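Long-range contacts in Ika8 (Synthetic construct, PDB 6G6O), which is a computationally designed, symmetrical eight-bladed beta-propeller protein built from WD40-type repeats, with no natural function known for it: residues Q142-I147 against A180-K185; V169-H174 against K198-L203. All blocks are in the same frame, centred on the assembly; numbering follows the deposited sequence.

Contact 1 (Q142-I147 against A180-K185); sequences QFKDNI and ALAFSK
The Phe-183 ring is driven edge-first into the start of the 144-147 hairpin. At its edge, near the ring plane, lie the backbone N of Phe-143, CB of Gln-142 and N of Lys-144, this last 3.3 Å from Phe-183 CZ. The carbonyl oxygens of Gln-142 and Ile-147 approach the ring obliquely, with Ile-147 O 3.4 Å from Phe-183 CZ. That oxygen and Lys-144 N are already hydrogen-bonded to each other across the type I' turn, so the ring meets a satisfied backbone pair. With chi1 at 73°, CG of Phe-183 stands between the backbone N and carbonyl carbon, which carries the ring out to meet the 142-147 segment. Lys-144 runs past it in the reverse direction, its chain bent at chi2 so that CD comes 3.5 Å from Phe-183 CE1. Ile-147 adds CG2, 3.9 Å from Phe-183 CE2. Farther back along the strands, Gln-142 CG touches Leu-181 CD1 at 3.6 Å, and Gln-142 NE2 donates to a water that Leu-181 N also reaches, weakly. Strands 138-144 and 178-184 are the first strands of adjacent propeller blades, running 17° apart through this segment without sharing a sheet. Leu-181 and Phe-183 also pack on Val-149 of strand 147-152, while Ala-182 touches Phe-223 of strand 218-224, the first strand of the next blade.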
loop_
_atom_site.group_PDB
_atom_site.type_symbol
_atom_site.label_atom_id
_atom_site.label_comp_id
_atom_site.label_asym_id
_atom_site.label_seq_id
_atom_site.Cartn_x
_atom_site.Cartn_y
_atom_site.Cartn_z
ATOM N N GLN A 142 -4.925 6.166 -4.734
ATOM C CA GLN A 142 -3.959 7.239 -4.545
ATOM C C GLN A 142 -4.699 8.567 -4.541
ATOM O O GLN A 142 -5.533 8.820 -5.416
ATOM C CB GLN A 142 -2.886 7.226 -5.637
ATOM C CG GLN A 142 -1.968 6.013 -5.591
ATOM C CD GLN A 142 -1.217 5.887 -4.277
ATOM O OE1 GLN A 142 -0.892 6.884 -3.633
ATOM N NE2 GLN A 142 -0.940 4.652 -3.873
ATOM N N PHE A 143 -4.394 9.410 -3.557
ATOM C CA PHE A 143 -5.123 10.655 -3.353
ATOM C C PHE A 143 -4.142 11.761 -2.998
ATOM O O PHE A 143 -3.484 11.697 -1.955
ATOM C CB PHE A 143 -6.179 10.487 -2.256
ATOM C CG PHE A 143 -6.687 11.779 -1.694
ATOM C CD1 PHE A 143 -7.149 12.782 -2.527
ATOM C CD2 PHE A 143 -6.717 11.983 -0.326
ATOM C CE1 PHE A 143 -7.616 13.970 -2.007
ATOM C CE2 PHE A 143 -7.186 13.166 0.198
ATOM C CZ PHE A 143 -7.637 14.162 -0.643
ATOM N N LYS A 144 -4.042 12.765 -3.870
ATOM C CA LYS A 144 -3.221 13.944 -3.637
ATOM C C LYS A 144 -3.905 15.148 -4.268
ATOM O O LYS A 144 -4.538 15.025 -5.320
ATOM C CB LYS A 144 -1.807 13.795 -4.226
ATOM C CG LYS A 144 -1.044 12.552 -3.791
ATOM C CD LYS A 144 -0.408 11.846 -4.981
ATOM C CE LYS A 144 -0.023 10.414 -4.637
ATOM N NZ LYS A 144 0.450 9.656 -5.830
ATOM N N ASP A 145 -3.775 16.304 -3.616
ATOM C CA ASP A 145 -4.191 17.593 -4.174
ATOM C C ASP A 145 -5.656 17.579 -4.607
ATOM O O ASP A 145 -6.006 17.972 -5.722
ATOM C CB ASP A 145 -3.287 17.994 -5.341
ATOM C CG ASP A 145 -1.932 18.494 -4.883
ATOM O OD1 ASP A 145 -1.890 19.353 -3.978
ATOM O OD2 ASP A 145 -0.910 18.026 -5.426
ATOM N N ASN A 146 -6.521 17.119 -3.703
ATOM C CA ASN A 146 -7.963 17.033 -3.932
ATOM C C ASN A 146 -8.312 16.201 -5.162
ATOM O O ASN A 146 -9.402 16.343 -5.723
ATOM C CB ASN A 146 -8.592 18.427 -4.045
ATOM C CG ASN A 146 -8.936 19.025 -2.695
ATOM O OD1 ASN A 146 -9.522 18.360 -1.839
ATOM N ND2 ASN A 146 -8.574 20.287 -2.496
ATOM N N ILE A 147 -7.404 15.331 -5.596
ATOM C CA ILE A 147 -7.618 14.462 -6.745
ATOM C C ILE A 147 -7.475 13.021 -6.283
ATOM O O ILE A 147 -6.453 12.651 -5.692
ATOM C CB ILE A 147 -6.631 14.769 -7.887
ATOM C CG1 ILE A 147 -6.804 16.208 -8.378
ATOM C CG2 ILE A 147 -6.816 13.785 -9.033
ATOM C CD1 ILE A 147 -5.843 16.597 -9.480
ATOM N N ALA A 180 -1.354 -1.421 -8.574
ATOM C CA ALA A 180 -0.878 -0.157 -8.028
ATOM C C ALA A 180 -0.955 0.912 -9.109
ATOM O O ALA A 180 -1.074 0.611 -10.300
ATOM C CB ALA A 180 0.551 -0.271 -7.488
ATOM N N LEU A 181 -0.880 2.169 -8.672
ATOM C CA LEU A 181 -0.912 3.310 -9.582
ATOM C C LEU A 181 -0.337 4.530 -8.870
ATOM O O LEU A 181 -0.109 4.516 -7.660
ATOM C CB LEU A 181 -2.337 3.578 -10.087
ATOM C CG LEU A 181 -3.458 3.660 -9.048
ATOM C CD1 LEU A 181 -3.722 5.101 -8.648
ATOM C CD2 LEU A 181 -4.724 3.015 -9.580
ATOM N N ALA A 182 -0.103 5.590 -9.645
ATOM C CA ALA A 182 0.406 6.853 -9.123
ATOM C C ALA A 182 0.112 7.949 -10.138
ATOM O O ALA A 182 -0.183 7.674 -11.303
ATOM C CB ALA A 182 1.905 6.773 -8.824
ATOM N N PHE A 183 0.215 9.201 -9.690
ATOM C CA PHE A 183 -0.161 10.322 -10.542
ATOM C C PHE A 183 0.481 11.614 -10.053
ATOM O O PHE A 183 0.668 11.815 -8.845
ATOM C CB PHE A 183 -1.683 10.497 -10.591
ATOM C CG PHE A 183 -2.269 11.068 -9.326
ATOM C CD1 PHE A 183 -2.458 10.270 -8.207
ATOM C CD2 PHE A 183 -2.634 12.404 -9.256
ATOM C CE1 PHE A 183 -3.000 10.792 -7.054
ATOM C CE2 PHE A 183 -3.172 12.930 -8.100
ATOM C CZ PHE A 183 -3.354 12.122 -7.000
ATOM N N SER A 184 0.812 12.486 -11.015
ATOM C CA SER A 184 1.342 13.832 -10.769
ATOM C C SER A 184 1.446 14.602 -12.085
ATOM O O SER A 184 1.886 14.039 -13.094
ATOM C CB SER A 184 2.724 13.819 -10.099
ATOM O OG SER A 184 2.793 12.903 -9.018
ATOM N N LYS A 185 1.037 15.880 -12.082
ATOM C CA LYS A 185 1.117 16.781 -13.227
ATOM C C LYS A 185 0.086 16.466 -14.296
ATOM O O LYS A 185 -1.095 16.788 -14.175
ATOM C CB LYS A 185 2.490 16.703 -13.877
ATOM C CG LYS A 185 2.902 17.957 -14.640
ATOM C CD LYS A 185 3.324 17.589 -16.067
ATOM C CE LYS A 185 4.278 16.369 -16.140
ATOM N NZ LYS A 185 5.077 16.272 -17.425
HETATM O O HOH W 1 -1.549 2.351 -5.253
#

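Contact 2 (V169-H174 against K198-L203); sequences VSLEGH and KVWDIL
Lys-198 climbs along His-174 to the backbone of Gly-173. Its CB lies 3.7 Å from His-174 CE1 and CG touches the same atom; CD then stands over the imidazole face, 3.9 Å from the ring centroid, in a CH-pi contact. CE passes close to Gly-173 O, and NZ ends the climb with a 2.9 Å hydrogen bond to Gly-173 O, lying in the carbonyl plane at a C=O...N angle of 155°. The extended chain, anti at chi2, chi3 and chi4, gives the ammonium this reach; Glu-172 OE2 is near but beyond salt-bridge distance. Beside it, Leu-171 CB sits over the six-membered ring of Trp-200, 4.2 Å from its centroid, while Gly-173 N approaches Trp-200 CH2 obliquely at 3.3 Å. At the far end, Val-169 straddles Ile-202 O with both methyls, CG1 at 3.2 Å. Asp-201 OD1 accepts from Leu-203 N in an Asx turn and also from Thr-204 N. Gly-173/His-174 and Trp-200/Asp-201 are the GH and WD dipeptides of a WD40 repeat: Trp-200 NE1 and His-174 NE2 both bond Ser-190 OG, as in the hydrogen-bonded network of that family, and His-174 ND1 pairs with Thr-196 OG1. The linker following strand 167-170 thus lies against strand 197-201, which sits between strands 187-192 and 207-211, while Leu-171 and Ile-202 both reach Val-159 of the preceding blade.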
loop_
_atom_site.group_PDB
_atom_site.type_symbol
_atom_site.label_atom_id
_atom_site.label_comp_id
_atom_site.label_asym_id
_atom_site.label_seq_id
_atom_site.Cartn_x
_atom_site.Cartn_y
_atom_site.Cartn_z
ATOM N N VAL A 169 -11.257 13.090 -16.076
ATOM C CA VAL A 169 -11.032 12.441 -17.361
ATOM C C VAL A 169 -11.453 10.982 -17.242
ATOM O O VAL A 169 -11.663 10.458 -16.147
ATOM C CB VAL A 169 -9.561 12.537 -17.821
ATOM C CG1 VAL A 169 -9.235 13.950 -18.279
ATOM C CG2 VAL A 169 -8.629 12.099 -16.703
ATOM N N SER A 170 -11.574 10.327 -18.393
ATOM C CA SER A 170 -11.930 8.916 -18.465
ATOM C C SER A 170 -10.778 8.146 -19.091
ATOM O O SER A 170 -10.291 8.513 -20.166
ATOM C CB SER A 170 -13.216 8.712 -19.271
ATOM O OG SER A 170 -13.020 9.024 -20.638
ATOM N N LEU A 171 -10.344 7.085 -18.417
ATOM C CA LEU A 171 -9.204 6.289 -18.845
ATOM C C LEU A 171 -9.666 4.914 -19.306
ATOM O O LEU A 171 -10.583 4.327 -18.720
ATOM C CB LEU A 171 -8.185 6.147 -17.710
ATOM C CG LEU A 171 -7.809 7.444 -16.990
ATOM C CD1 LEU A 171 -6.892 7.160 -15.812
ATOM C CD2 LEU A 171 -7.160 8.428 -17.952
ATOM N N GLU A 172 -9.025 4.403 -20.360
ATOM C CA GLU A 172 -9.394 3.095 -20.891
ATOM C C GLU A 172 -9.103 1.981 -19.894
ATOM O O GLU A 172 -9.772 0.941 -19.913
ATOM C CB GLU A 172 -8.662 2.841 -22.211
ATOM C CG GLU A 172 -9.008 1.520 -22.882
ATOM C CD GLU A 172 -8.271 1.319 -24.195
ATOM O OE1 GLU A 172 -8.880 0.775 -25.141
ATOM O OE2 GLU A 172 -7.087 1.705 -24.281
ATOM N N GLY A 173 -8.123 2.178 -19.015
ATOM C CA GLY A 173 -7.828 1.170 -18.019
ATOM C C GLY A 173 -7.137 -0.046 -18.616
ATOM O O GLY A 173 -6.602 -0.024 -19.726
ATOM N N HIS A 174 -7.166 -1.129 -17.848
ATOM C CA HIS A 174 -6.490 -2.365 -18.203
ATOM C C HIS A 174 -7.508 -3.484 -18.383
ATOM O O HIS A 174 -8.686 -3.349 -18.042
ATOM C CB HIS A 174 -5.466 -2.760 -17.131
ATOM C CG HIS A 174 -4.436 -1.709 -16.856
ATOM N ND1 HIS A 174 -3.091 -1.910 -17.079
ATOM C CD2 HIS A 174 -4.552 -0.448 -16.377
ATOM C CE1 HIS A 174 -2.424 -0.819 -16.748
ATOM N NE2 HIS A 174 -3.288 0.083 -16.319
ATOM N N LYS A 198 0.614 1.263 -17.884
ATOM C CA LYS A 198 0.019 2.249 -18.775
ATOM C C LYS A 198 0.182 3.641 -18.187
ATOM O O LYS A 198 -0.147 3.872 -17.019
ATOM C CB LYS A 198 -1.457 1.932 -19.020
ATOM C CG LYS A 198 -1.668 0.637 -19.789
ATOM C CD LYS A 198 -3.092 0.509 -20.297
ATOM C CE LYS A 198 -3.273 -0.764 -21.102
ATOM N NZ LYS A 198 -4.619 -0.828 -21.730
ATOM N N VAL A 199 0.689 4.563 -19.002
ATOM C CA VAL A 199 0.931 5.944 -18.604
ATOM C C VAL A 199 -0.103 6.818 -19.298
ATOM O O VAL A 199 -0.176 6.847 -20.533
ATOM C CB VAL A 199 2.359 6.389 -18.955
ATOM C CG1 VAL A 199 2.504 7.892 -18.792
ATOM C CG2 VAL A 199 3.361 5.651 -18.086
ATOM N N TRP A 200 -0.901 7.530 -18.508
ATOM C CA TRP A 200 -2.025 8.299 -19.015
ATOM C C TRP A 200 -1.763 9.791 -18.888
ATOM O O TRP A 200 -0.866 10.234 -18.167
ATOM C CB TRP A 200 -3.313 7.951 -18.268
ATOM C CG TRP A 200 -3.561 6.494 -18.154
ATOM C CD1 TRP A 200 -3.175 5.673 -17.137
ATOM C CD2 TRP A 200 -4.260 5.671 -19.092
ATOM N NE1 TRP A 200 -3.588 4.388 -17.385
ATOM C CE2 TRP A 200 -4.258 4.361 -18.579
ATOM C CE3 TRP A 200 -4.887 5.916 -20.317
ATOM C CZ2 TRP A 200 -4.858 3.299 -19.247
ATOM C CZ3 TRP A 200 -5.483 4.860 -20.979
ATOM C CH2 TRP A 200 -5.463 3.567 -20.444
ATOM N N ASP A 201 -2.577 10.564 -19.597
ATOM C CA ASP A 201 -2.565 12.015 -19.502
ATOM C C ASP A 201 -3.740 12.446 -18.631
ATOM O O ASP A 201 -4.893 12.138 -18.946
ATOM C CB ASP A 201 -2.635 12.659 -20.885
ATOM C CG ASP A 201 -2.291 14.133 -20.858
ATOM O OD1 ASP A 201 -3.102 14.927 -20.336
ATOM O OD2 ASP A 201 -1.203 14.506 -21.346
ATOM N N ILE A 202 -3.444 13.155 -17.536
ATOM C CA ILE A 202 -4.478 13.516 -16.569
ATOM C C ILE A 202 -5.513 14.466 -17.158
ATOM O O ILE A 202 -6.608 14.602 -16.601
ATOM C CB ILE A 202 -3.853 14.137 -15.304
ATOM C CG1 ILE A 202 -4.834 14.094 -14.133
ATOM C CG2 ILE A 202 -3.513 15.583 -15.548
ATOM C CD1 ILE A 202 -5.566 12.789 -13.982
ATOM N N LEU A 203 -5.201 15.136 -18.265
ATOM C CA LEU A 203 -6.148 16.035 -18.909
ATOM C C LEU A 203 -6.536 15.611 -20.314
ATOM O O LEU A 203 -7.635 15.947 -20.760
ATOM C CB LEU A 203 -5.590 17.466 -18.955
ATOM C CG LEU A 203 -5.062 18.029 -17.634
ATOM C CD1 LEU A 203 -4.611 19.470 -17.801
ATOM C CD2 LEU A 203 -6.124 17.920 -16.546
#

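Both contacts join the same two blades, at different radii. Contact 1 pairs their inner strands, its centre about 13 Å from the centre of the chain; contact 2, centred about 21 Å out from that same point, brings the outer strand of the first blade and the linker after it against strand 197-201 of the second. Their centres are about 12 Å apart, and Lys-185 O and Ile-202 CG2 make a short packing contact between them. The segments alternate along the chain, and strand 178-184 is the next strand after 167-170. Shared neighbours connect them: Val-188 packs on Phe-183 and Trp-200, and Val-159 on Ile-147, Leu-171 and Ile-202. Together they tie the two blades at inner and outer positions.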